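Local coordinates for protein glycosyl hydrolase (Streptomyces cattleya, PDB 7LR8) that probably hydrolyses the beta-1,4 bond between mannose and N-acetylglucosamine in fragments of the N-glycan core, as a family 5 glycoside hydrolase, at residues R356-V364 against V375-F386. The protein carries 1 engineered substitution. Sequence-based numbering, arbitrary orientation.
Sequences RTTALVVDV and VCAPGGAVFEAF
Leu360 and the helix turn Val382–Phe386 illustrate how one branched side chain can join a strand to the helix that follows it. From CB the chain runs to CG, held opposite the backbone N (chi1 170°), and this rotation carries the fork to the helix surface. There the two methyls part: Leu360 CD1 meets Ala385 CB at 3.8 Å. Leu360 CD2 lies against the backbone of the turn, 3.4 Å from Val382 O. Phe386 N is 3.6 Å from the same Leu360 CD2. That carbonyl and N-H are already joined by the helical bond Phe386 N to Val382 O, so the methyl packs on a satisfied backbone pair. Leu360 CD2 also touches Phe386 CB, lies at the edge of its ring, near the plane, and meets Val382 CG1, the branch that then reaches Val362.

Further along the strand Val362 meets the helix, its CG2 lying 3.9 Å from Val382 CG1 as the two side chains cross at about a right angle. The other Val362 branch, CG1, lies 3.8 Å from Cys376 SG, which Val364 CG1 also approaches. Past the strand's end, Val375 CG2 rests against Asp363 O at 3.6 Å. No hydrogen bond crosses this apolar contact; Val375 O instead accepts from Val382 N and Phe383 N, tying the 3-10 segment 375-376 to the first turn of the helix.

Strand 358-362 and helix 381-386 run almost antiparallel (170°), as expected for the first half of a beta-alpha-beta unit completed by strand 397-400. Strand 358-362 is central in a small three-stranded parallel sheet beyond the eight-stranded barrel; Pro421 of helix 421-425 touches Leu360, Val382 and Ala385, and barrel helix 240-253 meets Cys376 and Val382 through Leu252 and Tyr248.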
ATOM      1  N   ARG B 356      29.787   6.166 -34.885  1.00 25.44           N
ATOM      2  CA  ARG B 356      29.171   5.049 -35.594  1.00 24.91           C
ATOM      3  C   ARG B 356      28.547   5.590 -36.877  1.00 25.55           C
ATOM      4  O   ARG B 356      27.489   6.224 -36.845  1.00 25.57           O
ATOM      5  CB  ARG B 356      28.142   4.357 -34.706  1.00 25.47           C
ATOM      6  CG  ARG B 356      28.771   3.720 -33.482  1.00 25.15           C
ATOM      7  CD  ARG B 356      27.810   2.783 -32.758  1.00 24.20           C
ATOM      8  NE  ARG B 356      28.575   1.904 -31.882  1.00 27.12           N
ATOM      9  CZ  ARG B 356      28.240   0.662 -31.568  1.00 26.28           C
ATOM     10  NH1 ARG B 356      27.128   0.119 -32.049  1.00 22.77           N
ATOM     11  NH2 ARG B 356      29.035  -0.041 -30.771  1.00 27.54           N
ATOM     12  N   THR B 357      29.212   5.343 -38.007  1.00 26.27           N
ATOM     13  CA  THR B 357      28.806   5.926 -39.277  1.00 27.10           C
ATOM     14  C   THR B 357      27.840   5.055 -40.070  1.00 28.71           C
ATOM     15  O   THR B 357      27.330   5.513 -41.097  1.00 28.32           O
ATOM     16  CB  THR B 357      30.041   6.211 -40.139  1.00 28.30           C
ATOM     17  OG1 THR B 357      29.711   7.173 -41.143  1.00 29.29           O
ATOM     18  CG2 THR B 357      30.538   4.916 -40.810  1.00 28.43           C
ATOM     19  N   THR B 358      27.598   3.815 -39.640  1.00 27.26           N
ATOM     20  CA  THR B 358      26.666   2.904 -40.296  1.00 25.95           C
ATOM     21  C   THR B 358      25.388   2.803 -39.471  1.00 25.76           C
ATOM     22  O   THR B 358      25.439   2.471 -38.280  1.00 27.77           O
ATOM     23  CB  THR B 358      27.278   1.510 -40.466  1.00 26.04           C
ATOM     24  OG1 THR B 358      28.467   1.589 -41.271  1.00 28.74           O
ATOM     25  CG2 THR B 358      26.276   0.570 -41.131  1.00 26.21           C
ATOM     26  N   ALA B 359      24.244   3.070 -40.101  1.00 25.56           N
ATOM     27  CA  ALA B 359      22.965   3.121 -39.404  1.00 25.22           C
ATOM     28  C   ALA B 359      21.998   2.087 -39.970  1.00 25.44           C
ATOM     29  O   ALA B 359      21.862   1.956 -41.193  1.00 30.39           O
ATOM     30  CB  ALA B 359      22.347   4.516 -39.491  1.00 25.87           C
ATOM     31  N   LEU B 360      21.340   1.354 -39.078  1.00 24.93           N
ATOM     32  CA  LEU B 360      20.298   0.407 -39.455  1.00 25.35           C
ATOM     33  C   LEU B 360      18.953   1.122 -39.452  1.00 25.93           C
ATOM     34  O   LEU B 360      18.638   1.851 -38.505  1.00 25.69           O
ATOM     35  CB  LEU B 360      20.273  -0.773 -38.483  1.00 24.79           C
ATOM     36  CG  LEU B 360      19.105  -1.755 -38.577  1.00 25.70           C
ATOM     37  CD1 LEU B 360      19.237  -2.598 -39.837  1.00 28.37           C
ATOM     38  CD2 LEU B 360      19.047  -2.638 -37.336  1.00 24.83           C
ATOM     39  N   VAL B 361      18.159   0.910 -40.504  1.00 26.90           N
ATOM     40  CA  VAL B 361      16.861   1.577 -40.604  1.00 27.81           C
ATOM     41  C   VAL B 361      15.871   0.937 -39.641  1.00 33.39           C
ATOM     42  O   VAL B 361      15.680  -0.286 -39.642  1.00 27.84           O
ATOM     43  CB  VAL B 361      16.331   1.525 -42.043  1.00 29.03           C
ATOM     44  CG1 VAL B 361      14.928   2.141 -42.108  1.00 30.24           C
ATOM     45  CG2 VAL B 361      17.286   2.235 -42.989  1.00 29.18           C
ATOM     46  N   VAL B 362      15.209   1.764 -38.835  1.00 28.06           N
ATOM     47  CA  VAL B 362      14.189   1.308 -37.896  1.00 29.92           C
ATOM     48  C   VAL B 362      12.840   1.830 -38.370  1.00 37.66           C
ATOM     49  O   VAL B 362      12.604   3.044 -38.379  1.00 30.70           O
ATOM     50  CB  VAL B 362      14.488   1.776 -36.466  1.00 28.74           C
ATOM     51  CG1 VAL B 362      13.367   1.366 -35.524  1.00 28.52           C
ATOM     52  CG2 VAL B 362      15.825   1.209 -36.005  1.00 31.18           C
ATOM     53  N   ASP B 363      11.952   0.913 -38.751  1.00 26.59           N
ATOM     54  CA  ASP B 363      10.612   1.244 -39.227  1.00 28.40           C
ATOM     55  C   ASP B 363       9.629   0.630 -38.241  1.00 31.27           C
ATOM     56  O   ASP B 363       9.449  -0.591 -38.219  1.00 35.68           O
ATOM     57  CB  ASP B 363      10.388   0.717 -40.645  1.00 31.31           C
ATOM     58  CG  ASP B 363       9.084   1.210 -41.267  1.00 40.78           C
ATOM     59  OD1 ASP B 363       8.201   1.715 -40.539  1.00 38.02           O
ATOM     60  OD2 ASP B 363       8.938   1.074 -42.499  1.00 46.69           O
ATOM     61  N   VAL B 364       9.020   1.473 -37.410  1.00 29.17           N
ATOM     62  CA  VAL B 364       8.056   1.031 -36.412  1.00 26.77           C
ATOM     63  C   VAL B 364       6.642   1.490 -36.764  1.00 30.80           C
ATOM     64  O   VAL B 364       5.771   1.537 -35.896  1.00 31.48           O
ATOM     65  CB  VAL B 364       8.456   1.496 -35.003  1.00 25.38           C
ATOM     66  CG1 VAL B 364       9.832   0.934 -34.634  1.00 28.11           C
ATOM     67  CG2 VAL B 364       8.466   3.015 -34.918  1.00 26.58           C
ATOM     68  N   VAL B 375       9.141  -4.985 -33.902  1.00 26.01           N
ATOM     69  CA  VAL B 375      10.270  -5.395 -34.732  1.00 27.61           C
ATOM     70  C   VAL B 375      11.587  -5.129 -34.019  1.00 25.24           C
ATOM     71  O   VAL B 375      12.622  -5.699 -34.387  1.00 23.90           O
ATOM     72  CB  VAL B 375      10.241  -4.685 -36.102  1.00 28.64           C
ATOM     73  CG1 VAL B 375       8.986  -5.076 -36.879  1.00 28.98           C
ATOM     74  CG2 VAL B 375      10.356  -3.165 -35.937  1.00 26.01           C
ATOM     75  N   CYS B 376      11.571  -4.276 -33.001  1.00 22.33           N
ATOM     76  CA  CYS B 376      12.751  -3.962 -32.213  1.00 24.02           C
ATOM     77  C   CYS B 376      12.965  -4.930 -31.063  1.00 26.20           C
ATOM     78  O   CYS B 376      14.049  -4.920 -30.466  1.00 22.97           O
ATOM     79  CB  CYS B 376      12.650  -2.540 -31.655  1.00 24.33           C
ATOM     80  SG  CYS B 376      12.550  -1.256 -32.923  1.00 25.68           S
ATOM     81  N   ALA B 377      11.961  -5.745 -30.737  1.00 21.52           N
ATOM     82  CA  ALA B 377      12.022  -6.656 -29.610  1.00 22.70           C
ATOM     83  C   ALA B 377      12.838  -7.890 -29.968  1.00 23.34           C
ATOM     84  O   ALA B 377      13.091  -8.151 -31.147  1.00 26.71           O
ATOM     85  CB  ALA B 377      10.609  -7.069 -29.200  1.00 23.87           C
ATOM     86  N   PRO B 378      13.273  -8.658 -28.970  1.00 24.34           N
ATOM     87  CA  PRO B 378      13.914  -9.948 -29.262  1.00 28.44           C
ATOM     88  C   PRO B 378      13.070 -10.776 -30.223  1.00 29.93           C
ATOM     89  O   PRO B 378      11.854 -10.895 -30.066  1.00 29.24           O
ATOM     90  CB  PRO B 378      14.022 -10.607 -27.882  1.00 35.09           C
ATOM     91  CG  PRO B 378      14.139  -9.437 -26.932  1.00 30.30           C
ATOM     92  CD  PRO B 378      13.285  -8.346 -27.525  1.00 26.49           C
ATOM     93  N   GLY B 379      13.723 -11.342 -31.239  1.00 28.67           N
ATOM     94  CA  GLY B 379      13.023 -12.034 -32.300  1.00 34.93           C
ATOM     95  C   GLY B 379      12.597 -11.155 -33.457  1.00 32.86           C
ATOM     96  O   GLY B 379      12.255 -11.685 -34.523  1.00 36.38           O
ATOM     97  N   GLY B 380      12.624  -9.822 -33.285  1.00 29.82           N
ATOM     98  CA  GLY B 380      12.177  -8.917 -34.322  1.00 26.99           C
ATOM     99  C   GLY B 380      13.237  -8.641 -35.373  1.00 33.70           C
ATOM    100  O   GLY B 380      14.435  -8.852 -35.167  1.00 27.92           O
ATOM    101  N   ALA B 381      12.778  -8.139 -36.522  1.00 29.13           N
ATOM    102  CA  ALA B 381      13.674  -7.996 -37.666  1.00 29.10           C
ATOM    103  C   ALA B 381      14.739  -6.936 -37.417  1.00 28.06           C
ATOM    104  O   ALA B 381      15.880  -7.087 -37.865  1.00 31.26           O
ATOM    105  CB  ALA B 381      12.876  -7.667 -38.929  1.00 31.72           C
ATOM    106  N   VAL B 382      14.388  -5.850 -36.721  1.00 23.96           N
ATOM    107  CA  VAL B 382      15.371  -4.811 -36.412  1.00 22.52           C
ATOM    108  C   VAL B 382      16.381  -5.331 -35.391  1.00 26.91           C
ATOM    109  O   VAL B 382      17.599  -5.169 -35.556  1.00 22.61           O
ATOM    110  CB  VAL B 382      14.654  -3.538 -35.919  1.00 21.60           C
ATOM    111  CG1 VAL B 382      15.615  -2.610 -35.202  1.00 20.39           C
ATOM    112  CG2 VAL B 382      13.999  -2.820 -37.088  1.00 22.84           C
ATOM    113  N   PHE B 383      15.882  -5.986 -34.338  1.00 23.04           N
ATOM    114  CA  PHE B 383      16.733  -6.574 -33.306  1.00 24.29           C
ATOM    115  C   PHE B 383      17.781  -7.504 -33.910  1.00 22.65           C
ATOM    116  O   PHE B 383      18.978  -7.378 -33.626  1.00 26.26           O
ATOM    117  CB  PHE B 383      15.855  -7.339 -32.305  1.00 24.57           C
ATOM    118  CG  PHE B 383      16.604  -7.899 -31.118  1.00 24.48           C
ATOM    119  CD1 PHE B 383      17.395  -9.039 -31.237  1.00 26.37           C
ATOM    120  CD2 PHE B 383      16.490  -7.296 -29.872  1.00 23.19           C
ATOM    121  CE1 PHE B 383      18.077  -9.552 -30.146  1.00 28.88           C
ATOM    122  CE2 PHE B 383      17.166  -7.814 -28.765  1.00 25.19           C
ATOM    123  CZ  PHE B 383      17.963  -8.934 -28.904  1.00 25.34           C
ATOM    124  N   GLU B 384      17.343  -8.458 -34.736  1.00 24.48           N
ATOM    125  CA  GLU B 384      18.268  -9.456 -35.270  1.00 26.35           C
ATOM    126  C   GLU B 384      19.219  -8.845 -36.293  1.00 31.96           C
ATOM    127  O   GLU B 384      20.395  -9.223 -36.348  1.00 30.71           O
ATOM    128  CB  GLU B 384      17.492 -10.627 -35.876  1.00 31.32           C
ATOM    129  CG  GLU B 384      16.476 -11.215 -34.906  1.00 39.41           C
ATOM    130  CD  GLU B 384      16.187 -12.688 -35.136  1.00 43.70           C
ATOM    131  OE1 GLU B 384      16.272 -13.149 -36.294  1.00 45.64           O
ATOM    132  OE2 GLU B 384      15.864 -13.382 -34.148  1.00 40.65           O
ATOM    133  N   ALA B 385      18.743  -7.897 -37.103  1.00 27.97           N
ATOM    134  CA  ALA B 385      19.655  -7.233 -38.033  1.00 29.22           C
ATOM    135  C   ALA B 385      20.710  -6.426 -37.286  1.00 26.01           C
ATOM    136  O   ALA B 385      21.867  -6.371 -37.714  1.00 28.79           O
ATOM    137  CB  ALA B 385      18.883  -6.339 -39.002  1.00 27.08           C
ATOM    138  N   PHE B 386      20.336  -5.789 -36.175  1.00 23.35           N
ATOM    139  CA  PHE B 386      21.317  -5.031 -35.399  1.00 21.43           C
ATOM    140  C   PHE B 386      22.379  -5.953 -34.826  1.00 24.39           C
ATOM    141  O   PHE B 386      23.574  -5.628 -34.842  1.00 23.04           O
ATOM    142  CB  PHE B 386      20.633  -4.252 -34.269  1.00 20.00           C
ATOM    143  CG  PHE B 386      21.575  -3.360 -33.487  1.00 20.21           C
ATOM    144  CD1 PHE B 386      22.331  -3.871 -32.436  1.00 20.10           C
ATOM    145  CD2 PHE B 386      21.682  -2.006 -33.789  1.00 19.30           C
ATOM    146  CE1 PHE B 386      23.204  -3.050 -31.716  1.00 21.17           C
ATOM    147  CE2 PHE B 386      22.547  -1.170 -33.079  1.00 18.92           C
ATOM    148  CZ  PHE B 386      23.310  -1.696 -32.039  1.00 22.42           C
TER